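Local atomic coordinates of periplasmic His/Glu/Gln/Arg/opine family-binding protein (Silicibacter pomeroyi, PDB entry 3I6V), a protein that binds lysine and probably serves as the periplasmic solute-binding component of an ABC transporter for amino acids of the His/Glu/Gln/Arg/opine group. Residues T92-A98 / A148-D154. Sequence-based numbering, arbitrary orientation.
Sequences TASSYVA and AVFADRD
Phe150 pushes its CD1 corner into the middle of one face of the Tyr96 ring, 3.5 Å above the plane. The two rings are tilted 38° to each other, a bump set on a flat surface. Phe150 gets there because its CG stands anti to the backbone N (chi1 -174°), which swings the ring across the neighbouring strand; its far end, CZ, then meets Ser94 CB at 3.6 Å. The ring thus fills the hollow between Tyr96 and Ser94, with Tyr120 of helix 116-123 stacked on it. Tyr96 also touches Tyr120 and Ile121 of that helix. With an alanine in place of Tyr96, the CD1 corner of Phe150 would probably lose its seat and a gap would open beneath the helix. On the other face Val97 and Val149 lie side by side, CB of Val97 3.7 Å from CG1 of Val149, and Leu156 of helix 153-162 touches Val97. The extended Arg153 chain runs past Ser95, whose OG sits 3.5 Å from Arg153 CG; both side chains end on Asp173, by hydrogen bond from the serine and salt bridge from the arginine. Four backbone bonds zip strands 93-98 and 148-152 into an antiparallel pair, and a fifth, Arg153 N to Ala93 O at 2.9 Å, carries the ladder into the helix start. Asp152, the N-cap, accepts from Tyr155 N and bonds Tyr18. Backbone bonds and apolar side chains hold the strands together, while the Asp152 side chain, about 5 Å from the bound lysine, probably favours a cationic ligand.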
ATOM      1  N   THR A  92       4.409   9.081  -0.087  1.00 28.22           N
ATOM      2  CA  THR A  92       5.134   9.029   1.211  1.00 28.80           C
ATOM      3  C   THR A  92       6.412   8.176   1.112  1.00 28.37           C
ATOM      4  O   THR A  92       6.574   7.391   0.182  1.00 27.73           O
ATOM      5  CB  THR A  92       4.229   8.603   2.397  1.00 29.81           C
ATOM      6  OG1 THR A  92       3.591   7.362   2.089  1.00 31.16           O
ATOM      7  CG2 THR A  92       3.131   9.680   2.694  1.00 31.43           C
ATOM      8  N   ALA A  93       7.314   8.329   2.074  1.00 26.44           N
ATOM      9  CA  ALA A  93       8.633   7.755   1.946  1.00 25.84           C
ATOM     10  C   ALA A  93       8.652   6.235   2.077  1.00 25.03           C
ATOM     11  O   ALA A  93       7.689   5.615   2.563  1.00 23.98           O
ATOM     12  CB  ALA A  93       9.585   8.398   2.962  1.00 25.20           C
ATOM     13  N   SER A  94       9.756   5.656   1.634  1.00 23.86           N
ATOM     14  CA  SER A  94      10.129   4.291   1.975  1.00 24.89           C
ATOM     15  C   SER A  94      11.322   4.367   2.929  1.00 25.72           C
ATOM     16  O   SER A  94      12.098   5.352   2.889  1.00 25.45           O
ATOM     17  CB  SER A  94      10.495   3.527   0.723  1.00 24.76           C
ATOM     18  OG  SER A  94       9.354   3.345  -0.098  1.00 25.53           O
ATOM     19  N   SER A  95      11.479   3.354   3.779  1.00 25.91           N
ATOM     20  CA  SER A  95      12.487   3.379   4.850  1.00 26.08           C
ATOM     21  C   SER A  95      13.030   2.000   5.116  1.00 25.43           C
ATOM     22  O   SER A  95      12.400   0.993   4.763  1.00 24.57           O
ATOM     23  CB  SER A  95      11.890   3.888   6.165  1.00 26.59           C
ATOM     24  OG  SER A  95      11.230   5.116   5.998  1.00 30.55           O
ATOM     25  N   TYR A  96      14.207   1.962   5.741  1.00 25.43           N
ATOM     26  CA  TYR A  96      14.811   0.716   6.178  1.00 25.88           C
ATOM     27  C   TYR A  96      14.497   0.503   7.654  1.00 25.79           C
ATOM     28  O   TYR A  96      14.516   1.443   8.450  1.00 25.73           O
ATOM     29  CB  TYR A  96      16.324   0.701   6.000  1.00 25.08           C
ATOM     30  CG  TYR A  96      16.815   0.770   4.577  1.00 26.32           C
ATOM     31  CD1 TYR A  96      17.021   2.007   3.953  1.00 26.84           C
ATOM     32  CD2 TYR A  96      17.087  -0.393   3.861  1.00 26.01           C
ATOM     33  CE1 TYR A  96      17.483   2.083   2.624  1.00 27.59           C
ATOM     34  CE2 TYR A  96      17.553  -0.334   2.560  1.00 27.02           C
ATOM     35  CZ  TYR A  96      17.747   0.901   1.953  1.00 27.21           C
ATOM     36  OH  TYR A  96      18.201   0.923   0.672  1.00 30.21           O
ATOM     37  N   VAL A  97      14.242  -0.745   8.000  1.00 27.46           N
ATOM     38  CA  VAL A  97      14.048  -1.128   9.408  1.00 27.88           C
ATOM     39  C   VAL A  97      14.909  -2.329   9.736  1.00 28.33           C
ATOM     40  O   VAL A  97      15.030  -3.249   8.938  1.00 28.83           O
ATOM     41  CB  VAL A  97      12.560  -1.379   9.781  1.00 27.97           C
ATOM     42  CG1 VAL A  97      12.452  -2.207  11.096  1.00 26.57           C
ATOM     43  CG2 VAL A  97      11.867  -0.070   9.986  1.00 26.61           C
ATOM     44  N   ALA A  98      15.520  -2.300  10.928  1.00 29.16           N
ATOM     45  CA  ALA A  98      16.456  -3.334  11.322  1.00 30.29           C
ATOM     46  C   ALA A  98      16.370  -3.631  12.840  1.00 31.00           C
ATOM     47  O   ALA A  98      15.647  -2.953  13.578  1.00 31.14           O
ATOM     48  CB  ALA A  98      17.897  -2.893  10.933  1.00 29.10           C
ATOM     49  N   ALA A 148      17.924  -6.226   6.981  1.00 30.05           N
ATOM     50  CA  ALA A 148      16.940  -5.172   7.146  1.00 28.11           C
ATOM     51  C   ALA A 148      15.767  -5.413   6.192  1.00 26.19           C
ATOM     52  O   ALA A 148      15.829  -6.264   5.313  1.00 26.75           O
ATOM     53  CB  ALA A 148      17.570  -3.786   6.888  1.00 29.38           C
ATOM     54  N   VAL A 149      14.709  -4.658   6.390  1.00 24.96           N
ATOM     55  CA  VAL A 149      13.570  -4.671   5.474  1.00 23.98           C
ATOM     56  C   VAL A 149      13.447  -3.257   4.918  1.00 23.10           C
ATOM     57  O   VAL A 149      13.623  -2.279   5.660  1.00 24.59           O
ATOM     58  CB  VAL A 149      12.242  -5.092   6.184  1.00 23.26           C
ATOM     59  CG1 VAL A 149      12.025  -4.252   7.453  1.00 22.32           C
ATOM     60  CG2 VAL A 149      11.046  -4.951   5.231  1.00 22.44           C
ATOM     61  N   PHE A 150      13.125  -3.157   3.627  1.00 21.88           N
ATOM     62  CA  PHE A 150      12.858  -1.857   2.991  1.00 21.12           C
ATOM     63  C   PHE A 150      11.396  -1.850   2.554  1.00 20.00           C
ATOM     64  O   PHE A 150      10.983  -2.691   1.763  1.00 19.92           O
ATOM     65  CB  PHE A 150      13.800  -1.693   1.790  1.00 20.10           C
ATOM     66  CG  PHE A 150      13.734  -0.336   1.120  1.00 20.88           C
ATOM     67  CD1 PHE A 150      14.102   0.824   1.815  1.00 20.25           C
ATOM     68  CD2 PHE A 150      13.333  -0.234  -0.218  1.00 17.43           C
ATOM     69  CE1 PHE A 150      14.058   2.080   1.178  1.00 21.97           C
ATOM     70  CE2 PHE A 150      13.285   0.993  -0.876  1.00 18.66           C
ATOM     71  CZ  PHE A 150      13.650   2.163  -0.179  1.00 19.44           C
ATOM     72  N   ALA A 151      10.622  -0.905   3.075  1.00 19.97           N
ATOM     73  CA  ALA A 151       9.178  -0.911   2.898  1.00 20.77           C
ATOM     74  C   ALA A 151       8.628   0.470   3.064  1.00 21.60           C
ATOM     75  O   ALA A 151       9.347   1.407   3.397  1.00 22.73           O
ATOM     76  CB  ALA A 151       8.507  -1.874   3.966  1.00 20.65           C
ATOM     77  N   ASP A 152       7.326   0.590   2.872  1.00 22.33           N
ATOM     78  CA  ASP A 152       6.645   1.857   3.011  1.00 23.28           C
ATOM     79  C   ASP A 152       6.743   2.331   4.453  1.00 24.36           C
ATOM     80  O   ASP A 152       6.519   1.524   5.403  1.00 23.75           O
ATOM     81  CB  ASP A 152       5.199   1.649   2.639  1.00 23.03           C
ATOM     82  CG  ASP A 152       4.401   2.883   2.735  1.00 27.83           C
ATOM     83  OD1 ASP A 152       4.449   3.698   1.782  1.00 25.95           O
ATOM     84  OD2 ASP A 152       3.674   3.005   3.754  1.00 31.07           O
ATOM     85  N   ARG A 153       7.081   3.613   4.622  1.00 23.47           N
ATOM     86  CA  ARG A 153       7.306   4.181   5.933  1.00 25.09           C
ATOM     87  C   ARG A 153       6.024   4.128   6.772  1.00 25.97           C
ATOM     88  O   ARG A 153       6.085   3.851   7.980  1.00 26.20           O
ATOM     89  CB  ARG A 153       7.816   5.629   5.866  1.00 25.38           C
ATOM     90  CG  ARG A 153       8.180   6.188   7.272  1.00 27.93           C
ATOM     91  CD  ARG A 153       8.819   7.602   7.253  1.00 30.49           C
ATOM     92  NE  ARG A 153       8.959   8.019   8.638  1.00 34.31           N
ATOM     93  CZ  ARG A 153       9.992   7.709   9.417  1.00 33.58           C
ATOM     94  NH1 ARG A 153      11.036   7.026   8.947  1.00 31.56           N
ATOM     95  NH2 ARG A 153       9.993   8.121  10.673  1.00 35.38           N
ATOM     96  N   ASP A 154       4.876   4.400   6.164  1.00 26.05           N
ATOM     97  CA  ASP A 154       3.660   4.374   6.947  1.00 27.86           C
ATOM     98  C   ASP A 154       3.237   2.982   7.412  1.00 27.60           C
ATOM     99  O   ASP A 154       2.539   2.857   8.435  1.00 27.82           O
ATOM    100  CB  ASP A 154       2.535   5.131   6.261  1.00 28.71           C
ATOM    101  CG  ASP A 154       2.799   6.637   6.245  1.00 33.74           C
ATOM    102  OD1 ASP A 154       3.842   7.071   6.785  1.00 37.08           O
ATOM    103  OD2 ASP A 154       1.983   7.371   5.687  1.00 38.60           O
TER